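Local coordinates for HP0420 homologue (PDB 3LW3), which is of unknown function but adopts a hotdog fold, the fold of many acyl-CoA thioesterases and dehydratases, and may act on a related thioester, at residues C27-A38 and G62-N73. Residues are numbered along the deposited sequence; the frame is centred on the assembly and turned at random.
Sequences CAELISFGSGKA and GAASFAALCALN
Cys27 and Phe66 meet at one end of the contact, where the edge of the sheet begins to cover the helix. With chi1 at -177° the sulfur stands opposite the backbone N, which carries SG to the helix, 3.6 Å from Phe66 CB. SG also stands 4.8 Å from the centroid of the Phe66 ring, 53° off the ring normal, an oblique sulfur-aromatic contact that suits a small, polarisable side chain. The same ring meets a carbonyl, its CE2 lying 3.7 Å from Ala28 O in a van der Waals contact. His56 of the second subunit packs on both Cys27 and Phe66, which brings this end to the dimer interface.

Apolar packing continues along the helix. Ala28 CB rests 3.9 Å from Ala63 CB, two methyls that let the backbones come close, while the Phe66 ring is touched by Val40. Further on, Leu30 sends CD1 towards Cys70 SG (4.1 Å), and Leu12 packs against Leu30 from outside the pair. Ala38 CB fits against the last turns, 3.6 Å from both Cys70 CB and Ala67 O, a place that suits a small side chain. Phe33 lays its CB near Cys70 and its ring beside Asn73.

Polar contact gathers at the hairpin. The type I' turn from Gly34 to Lys37 passes the end of the helix, and Gly36, whose positive phi favours glycine, places its CA 3.6 Å from Ala71 O in a CA-H...O contact. A water bridges the two, accepting from Gly36 N and donating to Ala71 O, a carbonyl near the helix C-terminus.

Strand 29-34 and helix 62-72 run at 39° to each other, 7.3 Å apart at closest approach. In this contact Ala28, Ala38, Ala63 and Ala71 supply small surfaces; the curved antiparallel sheet wrapped round a central helix is the hallmark of the hotdog fold.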
# COMPACT_ATOMS: atom_id res chain seq x y z
N CYS B 27 5.61 7.39 4.60
CA CYS B 27 5.61 6.57 3.36
C CYS B 27 7.02 6.16 2.93
O CYS B 27 7.45 5.02 3.14
CB CYS B 27 4.90 7.33 2.25
SG CYS B 27 4.77 6.39 0.72
N ALA B 28 7.73 7.12 2.34
CA ALA B 28 9.07 6.93 1.79
C ALA B 28 9.57 8.31 1.38
O ALA B 28 8.80 9.23 1.09
CB ALA B 28 9.05 6.00 0.56
N GLU B 29 10.88 8.45 1.36
CA GLU B 29 11.53 9.70 0.90
C GLU B 29 11.67 9.69 -0.63
O GLU B 29 12.19 8.72 -1.22
CB GLU B 29 12.90 9.88 1.55
CG GLU B 29 13.60 11.12 1.05
CD GLU B 29 15.04 11.22 1.54
OE1 GLU B 29 15.64 10.18 1.93
OE2 GLU B 29 15.61 12.33 1.52
N LEU B 30 11.24 10.78 -1.27
CA LEU B 30 11.38 10.88 -2.71
C LEU B 30 12.83 11.18 -3.01
O LEU B 30 13.38 12.13 -2.45
CB LEU B 30 10.54 12.04 -3.23
CG LEU B 30 10.59 12.30 -4.73
CD1 LEU B 30 10.16 11.09 -5.58
CD2 LEU B 30 9.75 13.53 -5.00
N ILE B 31 13.41 10.42 -3.93
CA ILE B 31 14.80 10.54 -4.34
C ILE B 31 14.94 11.18 -5.73
O ILE B 31 15.77 12.10 -5.93
CB ILE B 31 15.51 9.21 -4.33
CG1 ILE B 31 15.37 8.49 -2.99
CG2 ILE B 31 16.96 9.41 -4.77
CD1 ILE B 31 15.95 9.29 -1.86
N SER B 32 14.13 10.75 -6.70
CA SER B 32 14.17 11.37 -8.02
C SER B 32 12.89 10.99 -8.77
O SER B 32 12.18 10.04 -8.39
CB SER B 32 15.34 10.81 -8.80
OG SER B 32 15.29 9.40 -8.85
N PHE B 33 12.62 11.73 -9.83
CA PHE B 33 11.51 11.40 -10.71
C PHE B 33 11.71 12.13 -12.01
O PHE B 33 12.43 13.15 -12.07
CB PHE B 33 10.14 11.74 -10.12
CG PHE B 33 9.91 13.22 -9.92
CD1 PHE B 33 10.53 13.91 -8.85
CD2 PHE B 33 9.09 13.94 -10.80
CE1 PHE B 33 10.30 15.28 -8.66
CE2 PHE B 33 8.88 15.29 -10.60
CZ PHE B 33 9.48 15.96 -9.55
N GLY B 34 11.05 11.63 -13.05
CA GLY B 34 11.16 12.23 -14.36
C GLY B 34 11.45 11.22 -15.44
O GLY B 34 11.90 10.06 -15.19
N SER B 35 11.14 11.61 -16.67
CA SER B 35 11.43 10.75 -17.80
C SER B 35 10.77 9.33 -17.69
O SER B 35 11.34 8.33 -18.17
CB SER B 35 12.96 10.62 -18.01
OG SER B 35 13.56 11.90 -18.22
N GLY B 36 9.58 9.26 -17.11
CA GLY B 36 8.84 8.01 -17.02
C GLY B 36 9.30 7.10 -15.85
O GLY B 36 8.90 5.93 -15.81
N LYS B 37 10.14 7.62 -14.96
CA LYS B 37 10.66 6.87 -13.79
C LYS B 37 10.56 7.69 -12.51
O LYS B 37 10.44 8.93 -12.53
CB LYS B 37 12.14 6.53 -13.99
CG LYS B 37 12.43 5.74 -15.25
CD LYS B 37 13.94 5.58 -15.47
CE LYS B 37 14.24 4.89 -16.82
NZ LYS B 37 15.72 4.94 -17.13
N ALA B 38 10.72 7.00 -11.39
CA ALA B 38 10.90 7.62 -10.08
C ALA B 38 11.56 6.64 -9.15
O ALA B 38 11.40 5.41 -9.30
CB ALA B 38 9.57 8.05 -9.50
N GLY B 62 2.80 0.62 0.19
CA GLY B 62 2.55 2.07 0.23
C GLY B 62 3.73 2.81 -0.41
O GLY B 62 3.54 3.68 -1.24
N ALA B 63 4.97 2.40 -0.06
CA ALA B 63 6.16 3.02 -0.66
C ALA B 63 6.19 2.77 -2.20
O ALA B 63 6.44 3.70 -2.99
CB ALA B 63 7.41 2.47 0.00
N ALA B 64 5.91 1.53 -2.60
CA ALA B 64 5.91 1.14 -4.02
C ALA B 64 4.86 1.97 -4.77
O ALA B 64 5.11 2.49 -5.87
CB ALA B 64 5.62 -0.32 -4.15
N SER B 65 3.70 2.13 -4.14
CA SER B 65 2.57 2.90 -4.70
C SER B 65 2.95 4.36 -4.99
O SER B 65 2.69 4.90 -6.07
CB SER B 65 1.35 2.85 -3.75
OG SER B 65 0.80 1.54 -3.66
N PHE B 66 3.59 5.00 -4.02
CA PHE B 66 4.08 6.34 -4.16
C PHE B 66 5.08 6.41 -5.30
O PHE B 66 4.94 7.29 -6.16
CB PHE B 66 4.67 6.80 -2.84
CG PHE B 66 5.22 8.19 -2.86
CD1 PHE B 66 4.54 9.25 -3.47
CD2 PHE B 66 6.38 8.47 -2.16
CE1 PHE B 66 5.06 10.55 -3.44
CE2 PHE B 66 6.90 9.74 -2.10
CZ PHE B 66 6.26 10.80 -2.77
N ALA B 67 6.08 5.52 -5.34
CA ALA B 67 7.04 5.49 -6.50
C ALA B 67 6.27 5.44 -7.85
O ALA B 67 6.56 6.21 -8.79
CB ALA B 67 7.99 4.30 -6.46
N ALA B 68 5.32 4.50 -7.93
CA ALA B 68 4.52 4.29 -9.14
C ALA B 68 3.83 5.60 -9.56
O ALA B 68 3.94 6.03 -10.70
CB ALA B 68 3.50 3.19 -8.91
N LEU B 69 3.13 6.27 -8.64
CA LEU B 69 2.45 7.55 -8.93
C LEU B 69 3.46 8.61 -9.39
O LEU B 69 3.19 9.34 -10.33
CB LEU B 69 1.62 8.01 -7.73
CG LEU B 69 0.35 7.17 -7.55
CD1 LEU B 69 -0.34 7.27 -6.13
CD2 LEU B 69 -0.63 7.57 -8.65
N CYS B 70 4.63 8.68 -8.75
CA CYS B 70 5.64 9.66 -9.14
C CYS B 70 6.24 9.45 -10.54
O CYS B 70 6.63 10.41 -11.21
CB CYS B 70 6.75 9.71 -8.10
SG CYS B 70 6.26 10.35 -6.51
N ALA B 71 6.30 8.21 -11.00
CA ALA B 71 6.83 7.92 -12.32
C ALA B 71 5.97 8.54 -13.43
O ALA B 71 6.51 8.97 -14.45
CB ALA B 71 6.91 6.36 -12.54
N LEU B 72 4.66 8.52 -13.22
CA LEU B 72 3.72 9.12 -14.18
C LEU B 72 3.53 10.63 -13.89
O LEU B 72 3.45 11.44 -14.83
CB LEU B 72 2.37 8.40 -14.13
CG LEU B 72 1.31 8.94 -15.07
CD1 LEU B 72 1.86 8.80 -16.46
CD2 LEU B 72 0.07 8.14 -14.84
N ASN B 73 3.48 10.99 -12.61
CA ASN B 73 3.44 12.37 -12.15
C ASN B 73 2.31 13.20 -12.79
O ASN B 73 2.55 14.29 -13.28
CB ASN B 73 4.79 13.08 -12.35
CG ASN B 73 4.88 14.42 -11.64
OD1 ASN B 73 5.59 15.32 -12.10
ND2 ASN B 73 4.12 14.59 -10.57
O HOH W 1 7.74 11.13 -16.11